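PDB 2W7Y: probable sugar ABC transporter, sugar-binding protein from Streptococcus pneumoniae, which binds blood-group A-trisaccharide as the solute-binding protein of a probable sugar ABC transporter, which it presumably supplies with glycans for uptake. Local coordinates for residues Ala203-Pro206 with Ser207-Phe211; Ala264-Lys267 with Asp268-Gly272; Phe277-Gly280 with Val281-Ser284. All coordinates share one frame; numbering follows the deposited sequence.

Contact 1 of 3, residues Ala203-Pro206 with Ser207-Phe211. With A2G (2-acetamido-2-deoxy-alpha-D-galactopyranose), chain C.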
ATOM      1  N   ALA A 203       3.571   0.083  15.509  1.00 23.11           N
ATOM      2  CA  ALA A 203       2.555   1.105  15.262  1.00 23.27           C
ATOM      3  C   ALA A 203       3.165   2.333  14.589  1.00 23.39           C
ATOM      4  O   ALA A 203       4.377   2.530  14.620  1.00 23.59           O
ATOM      5  CB  ALA A 203       1.853   1.487  16.558  1.00 23.25           C
ATOM      6  N   GLY A 204       2.316   3.160  13.990  1.00 23.61           N
ATOM      7  CA  GLY A 204       2.761   4.298  13.183  1.00 23.67           C
ATOM      8  C   GLY A 204       1.998   4.249  11.876  1.00 23.74           C
ATOM      9  O   GLY A 204       0.766   4.281  11.879  1.00 23.86           O
ATOM     10  N   GLU A 205       2.726   4.150  10.763  1.00 23.69           N
ATOM     11  CA  GLU A 205       2.119   3.873   9.457  1.00 23.61           C
ATOM     12  C   GLU A 205       1.263   2.592   9.463  1.00 23.66           C
ATOM     13  O   GLU A 205       0.147   2.609   8.947  1.00 23.97           O
ATOM     14  CB  GLU A 205       3.184   3.805   8.350  1.00 23.62           C
ATOM     15  CG  GLU A 205       2.629   3.478   6.953  1.00 23.46           C
ATOM     16  CD  GLU A 205       3.715   3.167   5.929  1.00 23.90           C
ATOM     17  OE1 GLU A 205       3.597   3.627   4.777  1.00 23.37           O
ATOM     18  OE2 GLU A 205       4.690   2.462   6.271  1.00 24.44           O
ATOM     19  N   PRO A 206       1.779   1.477  10.035  1.00 23.57           N
ATOM     20  CA  PRO A 206       0.993   0.235  10.071  1.00 23.50           C
ATOM     21  C   PRO A 206      -0.344   0.307  10.817  1.00 23.51           C
ATOM     22  O   PRO A 206      -1.213  -0.535  10.585  1.00 23.82           O
ATOM     23  CB  PRO A 206       1.923  -0.742  10.792  1.00 23.41           C
ATOM     24  CG  PRO A 206       3.285  -0.196  10.583  1.00 23.48           C
ATOM     25  CD  PRO A 206       3.112   1.279  10.639  1.00 23.50           C
ATOM     26  N   SER A 207      -0.507   1.282  11.705  1.00 23.46           N
ATOM     27  CA  SER A 207      -1.734   1.377  12.501  1.00 23.47           C
ATOM     28  C   SER A 207      -2.952   1.862  11.705  1.00 23.34           C
ATOM     29  O   SER A 207      -4.087   1.593  12.093  1.00 23.50           O
ATOM     30  CB  SER A 207      -1.516   2.227  13.759  1.00 23.37           C
ATOM     31  OG  SER A 207      -1.142   3.552  13.430  1.00 24.16           O
ATOM     32  N   ILE A 208      -2.719   2.561  10.592  1.00 23.30           N
ATOM     33  CA  ILE A 208      -3.813   2.990   9.714  1.00 23.03           C
ATOM     34  C   ILE A 208      -4.457   1.800   8.994  1.00 22.96           C
ATOM     35  O   ILE A 208      -5.611   1.875   8.578  1.00 22.92           O
ATOM     36  CB  ILE A 208      -3.383   4.109   8.707  1.00 23.05           C
ATOM     37  CG1 ILE A 208      -4.612   4.866   8.176  1.00 22.56           C
ATOM     38  CG2 ILE A 208      -2.518   3.537   7.570  1.00 23.08           C
ATOM     39  CD1 ILE A 208      -4.302   6.072   7.307  1.00 22.22           C
ATOM     40  N   ARG A 209      -3.706   0.705   8.867  1.00 23.08           N
ATOM     41  CA  ARG A 209      -4.209  -0.531   8.267  1.00 23.03           C
ATOM     42  C   ARG A 209      -5.229  -1.198   9.187  1.00 23.02           C
ATOM     43  O   ARG A 209      -6.137  -1.891   8.717  1.00 22.98           O
ATOM     44  CB  ARG A 209      -3.069  -1.513   7.950  1.00 22.93           C
ATOM     45  CG  ARG A 209      -1.775  -0.900   7.428  1.00 23.05           C
ATOM     46  CD  ARG A 209      -1.962  -0.142   6.117  1.00 23.18           C
ATOM     47  NE  ARG A 209      -0.678   0.210   5.514  1.00 22.81           N
ATOM     48  CZ  ARG A 209      -0.528   1.039   4.486  1.00 22.27           C
ATOM     49  NH1 ARG A 209      -1.585   1.617   3.928  1.00 21.97           N
ATOM     50  NH2 ARG A 209       0.686   1.285   4.016  1.00 22.17           N
ATOM     51  N   LEU A 210      -5.065  -0.994  10.493  1.00 23.06           N
ATOM     52  CA  LEU A 210      -6.056  -1.435  11.478  1.00 22.99           C
ATOM     53  C   LEU A 210      -7.324  -0.584  11.426  1.00 23.02           C
ATOM     54  O   LEU A 210      -8.429  -1.120  11.494  1.00 23.08           O
ATOM     55  CB  LEU A 210      -5.469  -1.440  12.892  1.00 23.07           C
ATOM     56  CG  LEU A 210      -4.455  -2.532  13.270  1.00 22.72           C
ATOM     57  CD1 LEU A 210      -3.922  -2.296  14.674  1.00 21.87           C
ATOM     58  CD2 LEU A 210      -5.062  -3.925  13.155  1.00 22.45           C
ATOM     59  N   PHE A 211      -7.159   0.735  11.302  1.00 23.11           N
ATOM     60  CA  PHE A 211      -8.285   1.664  11.137  1.00 23.17           C
ATOM     61  C   PHE A 211      -9.041   1.403   9.828  1.00 23.22           C
ATOM     62  O   PHE A 211     -10.271   1.330   9.822  1.00 23.21           O
ATOM     63  CB  PHE A 211      -7.807   3.123  11.195  1.00 23.10           C
ATOM     64  CG  PHE A 211      -8.893   4.142  10.905  1.00 23.21           C
ATOM     65  CD1 PHE A 211      -9.819   4.500  11.886  1.00 23.11           C
ATOM     66  CD2 PHE A 211      -8.982   4.749   9.652  1.00 22.91           C
ATOM     67  CE1 PHE A 211     -10.825   5.443  11.616  1.00 23.13           C
ATOM     68  CE2 PHE A 211      -9.976   5.691   9.375  1.00 23.10           C
ATOM     69  CZ  PHE A 211     -10.900   6.040  10.357  1.00 22.98           C
TER
HETATM   70  O5  A2G C   3       4.823  -0.553   1.552  1.00 15.14           O
HETATM   71  C1  A2G C   3       4.216   0.409   0.648  1.00 14.61           C
HETATM   72  C2  A2G C   3       3.954   1.684   1.434  1.00 14.31           C
HETATM   73  N2  A2G C   3       3.377   2.724   0.583  1.00 13.82           N
HETATM   74  C3  A2G C   3       5.278   2.221   1.995  1.00 14.75           C
HETATM   75  O3  A2G C   3       5.064   3.470   2.656  1.00 15.05           O
HETATM   76  C4  A2G C   3       5.922   1.192   2.926  1.00 15.13           C
HETATM   77  O4  A2G C   3       5.093   0.978   4.076  1.00 15.66           O
HETATM   78  C5  A2G C   3       6.099  -0.123   2.157  1.00 15.36           C
HETATM   79  C6  A2G C   3       6.661  -1.231   3.046  1.00 14.71           C
HETATM   80  O6  A2G C   3       6.681  -2.447   2.295  1.00 15.36           O
HETATM   81  C7  A2G C   3       2.250   3.350   0.902  1.00 13.20           C
HETATM   82  O7  A2G C   3       1.573   3.110   1.902  1.00 12.15           O
HETATM   83  C8  A2G C   3       1.825   4.420  -0.100  1.00 13.02           C

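Contact 2 of 3, residues Ala264-Lys267 with Asp268-Gly272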
ATOM      1  N   ALA A 264      10.812  -0.072   8.975  1.00 23.72           N
ATOM      2  CA  ALA A 264      11.670  -0.216  10.152  1.00 23.66           C
ATOM      3  C   ALA A 264      11.158  -1.266  11.145  1.00 23.55           C
ATOM      4  O   ALA A 264      11.838  -1.580  12.124  1.00 23.66           O
ATOM      5  CB  ALA A 264      11.872   1.128  10.831  1.00 23.70           C
ATOM      6  N   TYR A 265       9.963  -1.797  10.884  1.00 23.26           N
ATOM      7  CA  TYR A 265       9.386  -2.877  11.686  1.00 23.05           C
ATOM      8  C   TYR A 265       9.584  -4.256  11.054  1.00 22.92           C
ATOM      9  O   TYR A 265       9.373  -5.280  11.710  1.00 22.73           O
ATOM     10  CB  TYR A 265       7.894  -2.629  11.941  1.00 22.91           C
ATOM     11  CG  TYR A 265       7.619  -1.466  12.866  1.00 22.98           C
ATOM     12  CD1 TYR A 265       8.171  -1.420  14.149  1.00 23.01           C
ATOM     13  CD2 TYR A 265       6.803  -0.415  12.463  1.00 22.90           C
ATOM     14  CE1 TYR A 265       7.924  -0.352  14.998  1.00 22.86           C
ATOM     15  CE2 TYR A 265       6.551   0.657  13.303  1.00 22.95           C
ATOM     16  CZ  TYR A 265       7.109   0.679  14.568  1.00 22.90           C
ATOM     17  OH  TYR A 265       6.854   1.740  15.398  1.00 23.19           O
ATOM     18  N   SER A 266       9.983  -4.268   9.784  1.00 22.81           N
ATOM     19  CA  SER A 266      10.191  -5.501   9.030  1.00 22.84           C
ATOM     20  C   SER A 266      11.310  -6.356   9.618  1.00 22.92           C
ATOM     21  O   SER A 266      11.148  -7.565   9.782  1.00 22.88           O
ATOM     22  CB  SER A 266      10.489  -5.186   7.562  1.00 22.78           C
ATOM     23  OG  SER A 266      10.631  -6.375   6.804  1.00 22.54           O
ATOM     24  N   LYS A 267      12.433  -5.712   9.934  1.00 22.94           N
ATOM     25  CA  LYS A 267      13.609  -6.376  10.492  1.00 23.07           C
ATOM     26  C   LYS A 267      13.276  -7.105  11.796  1.00 22.98           C
ATOM     27  O   LYS A 267      13.584  -8.290  11.937  1.00 22.82           O
ATOM     28  CB  LYS A 267      14.730  -5.356  10.707  1.00 23.04           C
ATOM     29  CG  LYS A 267      16.118  -5.948  10.860  1.00 23.47           C
ATOM     30  CD  LYS A 267      17.186  -4.877  10.622  1.00 23.82           C
ATOM     31  CE  LYS A 267      18.561  -5.329  11.076  1.00 23.85           C
ATOM     32  NZ  LYS A 267      18.722  -5.240  12.558  1.00 24.03           N
ATOM     33  N   ASP A 268      12.627  -6.394  12.724  1.00 22.92           N
ATOM     34  CA  ASP A 268      12.216  -6.944  14.021  1.00 22.95           C
ATOM     35  C   ASP A 268      11.374  -8.194  13.859  1.00 22.94           C
ATOM     36  O   ASP A 268      11.571  -9.178  14.572  1.00 23.03           O
ATOM     37  CB  ASP A 268      11.418  -5.910  14.821  1.00 22.93           C
ATOM     38  CG  ASP A 268      12.299  -4.945  15.589  1.00 22.99           C
ATOM     39  OD1 ASP A 268      13.540  -5.115  15.593  1.00 22.69           O
ATOM     40  OD2 ASP A 268      11.738  -4.014  16.203  1.00 22.94           O
ATOM     41  N   PHE A 269      10.440  -8.139  12.910  1.00 22.91           N
ATOM     42  CA  PHE A 269       9.525  -9.236  12.634  1.00 22.97           C
ATOM     43  C   PHE A 269      10.247 -10.454  12.061  1.00 22.99           C
ATOM     44  O   PHE A 269       9.975 -11.583  12.471  1.00 23.17           O
ATOM     45  CB  PHE A 269       8.407  -8.769  11.698  1.00 22.84           C
ATOM     46  CG  PHE A 269       7.324  -9.785  11.498  1.00 22.98           C
ATOM     47  CD1 PHE A 269       6.496 -10.161  12.554  1.00 22.78           C
ATOM     48  CD2 PHE A 269       7.126 -10.364  10.254  1.00 22.96           C
ATOM     49  CE1 PHE A 269       5.495 -11.104  12.368  1.00 22.73           C
ATOM     50  CE2 PHE A 269       6.127 -11.304  10.063  1.00 23.20           C
ATOM     51  CZ  PHE A 269       5.313 -11.677  11.122  1.00 22.80           C
ATOM     52  N   GLN A 270      11.169 -10.209  11.130  1.00 23.05           N
ATOM     53  CA  GLN A 270      12.032 -11.247  10.552  1.00 23.13           C
ATOM     54  C   GLN A 270      12.883 -11.936  11.612  1.00 23.19           C
ATOM     55  O   GLN A 270      13.221 -13.113  11.476  1.00 23.46           O
ATOM     56  CB  GLN A 270      12.959 -10.643   9.491  1.00 23.14           C
ATOM     57  CG  GLN A 270      12.259 -10.153   8.230  1.00 23.31           C
ATOM     58  CD  GLN A 270      13.182  -9.406   7.277  1.00 23.70           C
ATOM     59  OE1 GLN A 270      12.818  -8.358   6.735  1.00 24.16           O
ATOM     60  NE2 GLN A 270      14.376  -9.943   7.065  1.00 23.24           N
ATOM     61  N   GLU A 271      13.227 -11.190  12.661  1.00 23.16           N
ATOM     62  CA  GLU A 271      14.096 -11.678  13.729  1.00 23.21           C
ATOM     63  C   GLU A 271      13.313 -12.249  14.914  1.00 23.20           C
ATOM     64  O   GLU A 271      13.902 -12.671  15.906  1.00 23.20           O
ATOM     65  CB  GLU A 271      15.047 -10.567  14.187  1.00 23.23           C
ATOM     66  CG  GLU A 271      16.074 -10.151  13.129  1.00 23.49           C
ATOM     67  CD  GLU A 271      16.959  -8.986  13.558  1.00 24.02           C
ATOM     68  OE1 GLU A 271      16.652  -8.316  14.570  1.00 24.13           O
ATOM     69  OE2 GLU A 271      17.973  -8.736  12.869  1.00 24.27           O
ATOM     70  N   GLY A 272      11.986 -12.256  14.804  1.00 23.20           N
ATOM     71  CA  GLY A 272      11.125 -12.822  15.840  1.00 23.14           C
ATOM     72  C   GLY A 272      10.963 -11.954  17.072  1.00 23.09           C
ATOM     73  O   GLY A 272      10.734 -12.464  18.170  1.00 23.06           O
TER

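Contact 3 of 3, residues Phe277-Gly280 with Val281-Ser284. With GAL (beta-D-galactopyranose), chain B; A2G (2-acetamido-2-deoxy-alpha-D-galactopyranose), chain C.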
ATOM      1  N   PHE A 277       2.775  -8.184  11.810  1.00 22.87           N
ATOM      2  CA  PHE A 277       3.365  -7.189  10.925  1.00 22.76           C
ATOM      3  C   PHE A 277       2.348  -6.808   9.867  1.00 22.75           C
ATOM      4  O   PHE A 277       1.999  -7.619   9.012  1.00 22.80           O
ATOM      5  CB  PHE A 277       4.636  -7.764  10.283  1.00 22.80           C
ATOM      6  CG  PHE A 277       5.379  -6.804   9.393  1.00 22.38           C
ATOM      7  CD1 PHE A 277       5.643  -5.500   9.802  1.00 22.53           C
ATOM      8  CD2 PHE A 277       5.853  -7.224   8.157  1.00 22.24           C
ATOM      9  CE1 PHE A 277       6.345  -4.624   8.979  1.00 22.57           C
ATOM     10  CE2 PHE A 277       6.559  -6.359   7.328  1.00 22.29           C
ATOM     11  CZ  PHE A 277       6.804  -5.053   7.739  1.00 22.57           C
ATOM     12  N   PHE A 278       1.861  -5.575   9.940  1.00 22.86           N
ATOM     13  CA  PHE A 278       0.873  -5.087   8.987  1.00 22.98           C
ATOM     14  C   PHE A 278       1.552  -4.549   7.728  1.00 23.01           C
ATOM     15  O   PHE A 278       1.910  -3.369   7.653  1.00 22.97           O
ATOM     16  CB  PHE A 278      -0.037  -4.024   9.630  1.00 23.01           C
ATOM     17  CG  PHE A 278      -0.617  -4.438  10.960  1.00 22.95           C
ATOM     18  CD1 PHE A 278      -1.570  -5.449  11.036  1.00 22.88           C
ATOM     19  CD2 PHE A 278      -0.209  -3.817  12.133  1.00 22.78           C
ATOM     20  CE1 PHE A 278      -2.105  -5.843  12.262  1.00 23.18           C
ATOM     21  CE2 PHE A 278      -0.741  -4.200  13.362  1.00 23.25           C
ATOM     22  CZ  PHE A 278      -1.687  -5.220  13.430  1.00 23.23           C
ATOM     23  N   ASN A 279       1.752  -5.437   6.756  1.00 22.94           N
ATOM     24  CA  ASN A 279       2.296  -5.062   5.451  1.00 22.80           C
ATOM     25  C   ASN A 279       1.692  -5.924   4.340  1.00 22.71           C
ATOM     26  O   ASN A 279       1.089  -6.962   4.614  1.00 22.29           O
ATOM     27  CB  ASN A 279       3.827  -5.139   5.443  1.00 22.93           C
ATOM     28  CG  ASN A 279       4.456  -4.245   4.380  1.00 23.02           C
ATOM     29  OD1 ASN A 279       3.778  -3.416   3.769  1.00 22.96           O
ATOM     30  ND2 ASN A 279       5.757  -4.414   4.153  1.00 22.40           N
ATOM     31  N   GLY A 280       1.847  -5.477   3.093  1.00 22.59           N
ATOM     32  CA  GLY A 280       1.228  -6.137   1.946  1.00 22.63           C
ATOM     33  C   GLY A 280       1.885  -7.428   1.500  1.00 22.69           C
ATOM     34  O   GLY A 280       2.866  -7.873   2.093  1.00 22.63           O
ATOM     35  N   VAL A 281       1.333  -8.020   0.443  1.00 22.79           N
ATOM     36  CA  VAL A 281       1.814  -9.297  -0.093  1.00 22.88           C
ATOM     37  C   VAL A 281       3.249  -9.203  -0.618  1.00 23.05           C
ATOM     38  O   VAL A 281       3.985 -10.191  -0.618  1.00 22.97           O
ATOM     39  CB  VAL A 281       0.866  -9.870  -1.196  1.00 22.96           C
ATOM     40  CG1 VAL A 281      -0.524 -10.135  -0.634  1.00 22.63           C
ATOM     41  CG2 VAL A 281       0.787  -8.943  -2.413  1.00 22.83           C
ATOM     42  N   TRP A 282       3.633  -8.000  -1.045  1.00 23.18           N
ATOM     43  CA  TRP A 282       4.956  -7.720  -1.595  1.00 23.06           C
ATOM     44  C   TRP A 282       6.091  -7.955  -0.593  1.00 22.98           C
ATOM     45  O   TRP A 282       7.260  -7.980  -0.975  1.00 23.08           O
ATOM     46  CB  TRP A 282       5.000  -6.285  -2.129  1.00 23.14           C
ATOM     47  CG  TRP A 282       4.600  -5.245  -1.109  1.00 23.33           C
ATOM     48  CD1 TRP A 282       5.413  -4.651  -0.188  1.00 22.61           C
ATOM     49  CD2 TRP A 282       3.292  -4.687  -0.909  1.00 23.35           C
ATOM     50  NE1 TRP A 282       4.698  -3.757   0.567  1.00 22.97           N
ATOM     51  CE2 TRP A 282       3.393  -3.760   0.151  1.00 22.98           C
ATOM     52  CE3 TRP A 282       2.046  -4.874  -1.524  1.00 23.08           C
ATOM     53  CZ2 TRP A 282       2.298  -3.020   0.605  1.00 22.79           C
ATOM     54  CZ3 TRP A 282       0.959  -4.138  -1.070  1.00 22.72           C
ATOM     55  CH2 TRP A 282       1.092  -3.225  -0.016  1.00 22.56           C
ATOM     56  N   ALA A 283       5.737  -8.139   0.679  1.00 22.86           N
ATOM     57  CA  ALA A 283       6.700  -8.432   1.746  1.00 22.84           C
ATOM     58  C   ALA A 283       7.235  -9.866   1.702  1.00 22.73           C
ATOM     59  O   ALA A 283       8.184 -10.203   2.412  1.00 22.82           O
ATOM     60  CB  ALA A 283       6.078  -8.148   3.108  1.00 22.85           C
ATOM     61  N   SER A 284       6.624 -10.691   0.853  1.00 22.69           N
ATOM     62  CA  SER A 284       6.893 -12.131   0.768  1.00 22.60           C
ATOM     63  C   SER A 284       8.359 -12.532   0.621  1.00 22.73           C
ATOM     64  O   SER A 284       8.794 -13.503   1.241  1.00 22.83           O
ATOM     65  CB  SER A 284       6.079 -12.744  -0.367  1.00 22.42           C
ATOM     66  OG  SER A 284       4.709 -12.729  -0.044  1.00 22.64           O
TER
HETATM   67  C1  GAL B   1       6.581  -1.272  -3.299  1.00 16.73           C
HETATM   68  C2  GAL B   1       6.287  -0.174  -2.276  1.00 16.42           C
HETATM   69  C3  GAL B   1       5.103  -0.564  -1.387  1.00 16.01           C
HETATM   70  C4  GAL B   1       3.910  -1.066  -2.209  1.00 15.18           C
HETATM   71  C5  GAL B   1       4.390  -2.176  -3.156  1.00 16.26           C
HETATM   72  C6  GAL B   1       3.286  -2.774  -4.032  1.00 16.08           C
HETATM   73  O1  GAL B   1       7.478  -0.768  -4.262  1.00 20.41           O
HETATM   74  O2  GAL B   1       7.448   0.017  -1.493  1.00 16.02           O
HETATM   75  O3  GAL B   1       4.734   0.527  -0.574  1.00 15.78           O
HETATM   76  O4  GAL B   1       3.351   0.016  -2.916  1.00 12.44           O
HETATM   77  O5  GAL B   1       5.417  -1.674  -3.989  1.00 16.42           O
HETATM   78  O6  GAL B   1       3.684  -4.065  -4.455  1.00 15.93           O
HETATM   79  O5  A2G C   3       4.823  -0.553   1.552  1.00 15.14           O
HETATM   80  C1  A2G C   3       4.216   0.409   0.648  1.00 14.61           C
HETATM   81  C2  A2G C   3       3.954   1.684   1.434  1.00 14.31           C
HETATM   82  N2  A2G C   3       3.377   2.724   0.583  1.00 13.82           N
HETATM   83  C3  A2G C   3       5.278   2.221   1.995  1.00 14.75           C
HETATM   84  O3  A2G C   3       5.064   3.470   2.656  1.00 15.05           O
HETATM   85  C4  A2G C   3       5.922   1.192   2.926  1.00 15.13           C
HETATM   86  O4  A2G C   3       5.093   0.978   4.076  1.00 15.66           O
HETATM   87  C5  A2G C   3       6.099  -0.123   2.157  1.00 15.36           C
HETATM   88  C6  A2G C   3       6.661  -1.231   3.046  1.00 14.71           C
HETATM   89  O6  A2G C   3       6.681  -2.447   2.295  1.00 15.36           O
HETATM   90  C7  A2G C   3       2.250   3.350   0.902  1.00 13.20           C
HETATM   91  O7  A2G C   3       1.573   3.110   1.902  1.00 12.15           O
HETATM   92  C8  A2G C   3       1.825   4.420  -0.100  1.00 13.02           C

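Contact 1 of 3, residues Ala203-Pro206 with Ser207-Phe211
Glu205 and Arg209 lie four residues apart, Arg209 on helix 207-215, and reach the same sugar, 2-acetamido-2-deoxy-alpha-D-galactopyranose (A2G). The carboxylate of Glu205 takes two sugar hydroxyls, one on each oxygen. Glu205 OE1 accepts from A2G O3 at 2.6 Å, and Glu205 OE2 accepts from A2G O4 at 2.7 Å. Arg209 grips the acetamido group instead. Arg209 NH2 donates to A2G O7 over 2.9 Å in a nearly straight bond (163°), and O7 lies in the guanidinium plane at its edge. Between the two side chains there is a long salt bridge, 3.8 Å from Glu205 OE1 to Arg209 NH2, with the two planes 32° apart.

Glu205 gets to the sugar on an extended chain, with CG anti to the backbone N (chi1 178°). Arg209 is bent at chi2, and its CG packs against Pro206 O. Further out, OE2 of Glu205 has a second partner, the backbone N of Ala262. The arginine side chain lies against Phe157 and Met159 of strand 157-164.

Behind these groups the chain turns into the helix. Ser207 OG donates to Gly204 O at 2.6 Å, and Ser207 N reaches the same oxygen from above the carbonyl plane at 3.3 Å. Arg209 N bonds to Pro206 O, also at 3.3 Å. Gly204 has positive phi where the chain turns toward the helix.

The chemistry is consistent with selection for an N-acetylated galactose. The carboxylate reads the O3 and O4 pair, the guanidinium reads the acetamido oxygen, and each charge probably steadies the other.

Contact 2 of 3, residues Ala264-Lys267 with Asp268-Gly272
Lys267 crosses Glu271 at a slant; the glutamate lies four residues on, just past the end of helix 262-270. CG of Lys267 lies 3.9 Å from Glu271 OE2. The lysine chain is extended until its last torsion, which bends. Lys267 NZ makes a salt bridge to Glu271 OE2 at 3.6 Å. The other carboxylate oxygen, OE1, is bridged to Lys273 just beyond the helix, so Glu271 sits between two lysines. CG of Glu271 also rests 3.3 Å from Lys267 O.

Ser266 and Gln270 have the same i to i+4 spacing. Gln270 CG packs against Ser266 O, at 3.2 Å. Ser266 O also accepts the bond from Gln270 N at 3.0 Å, close to straight at 164°. Phe269 N bonds to Tyr265 O in the same pattern. The bond from Glu271 N to Lys267 O is weak. Gly272 leaves the helix with positive phi, and the end is a Schellman motif.

The inner side of the helix is aromatic. With CG anti to the backbone N (chi1 -173°), the Phe269 ring meets Phe277, the ring planes about 30° apart. Tyr265 packs on Pro206, and its OH is hydrogen-bonded to Ala203 O. Asp268 sends OD2 to the hydroxyl of Tyr199.

This is helix packing beside the sugar site. The nearest atoms of the Ser266 side chain and the bound sugar A2G are about 7 Å apart. The chemistry divides the helix in two: exposed Lys267 and Glu271 pair their charges along the outer side, while Tyr265 and Phe269 are buried against the rest of the fold.

Contact 3 of 3, residues Phe277-Gly280 with Val281-Ser284
The sugar-binding pocket has one of its walls here, where a loop turns into a short 3-10 segment, 281-283. Trp282 is the centre of it. One face of the indole lies over Gly280, whose CA is 3.4 Å from the centroid of the six-membered ring, a CH-pi contact nearly along the ring normal. The opposite face carries the galactose, with GAL C5 3.5 Å above the ring plane. Trp282 stands with CG between its backbone N and carbonyl carbon (chi1 55°), which folds the ring back over Gly280. Phe157 meets the indole edge-to-face.

At the ring edge, Trp282 NE1 donates to A2G O6 at 2.9 Å. A second, weak bond runs from NE1 to the ring oxygen A2G O5. Asn279 ND2 donates to A2G O6 as well, at 2.9 Å and nearly straight (163°). The amide plane of Asn279 stands almost square to the indole, at 85°.

Backbone and side-chain bonds close the turn. Ala283 N bonds to Gly280 O at 3.2 Å, and this oxygen also accepts from Trp162 NE1. Ser284 OG bonds to Val281 O at 2.7 Å, in the carbonyl plane.

The chemistry implies a two-part grip. The indole face packs against the galactose, while its N-H and the Asn279 amide together fix the exocyclic O6 of A2G.

In the fold
The three contacts follow in series along the chain, 203-211, then 264-272, then 277-284. Their centres lie 12 to 16 Å apart. Contacts 1 and 3 meet through Leu210 and Phe278, and both touch the A2G sugar. Contact 2 lies farther from the centre of the chain, on helix 262-270, and touches contacts 1 and 3. Strand 157-164 runs beside contacts 1 and 3, and its antiparallel partner 276-277 leads into contact 3. The sugar is thus held by a loop and helix start in contact 1 and by a loop with a 3-10 turn in contact 3, with helix 262-270 packed beside them.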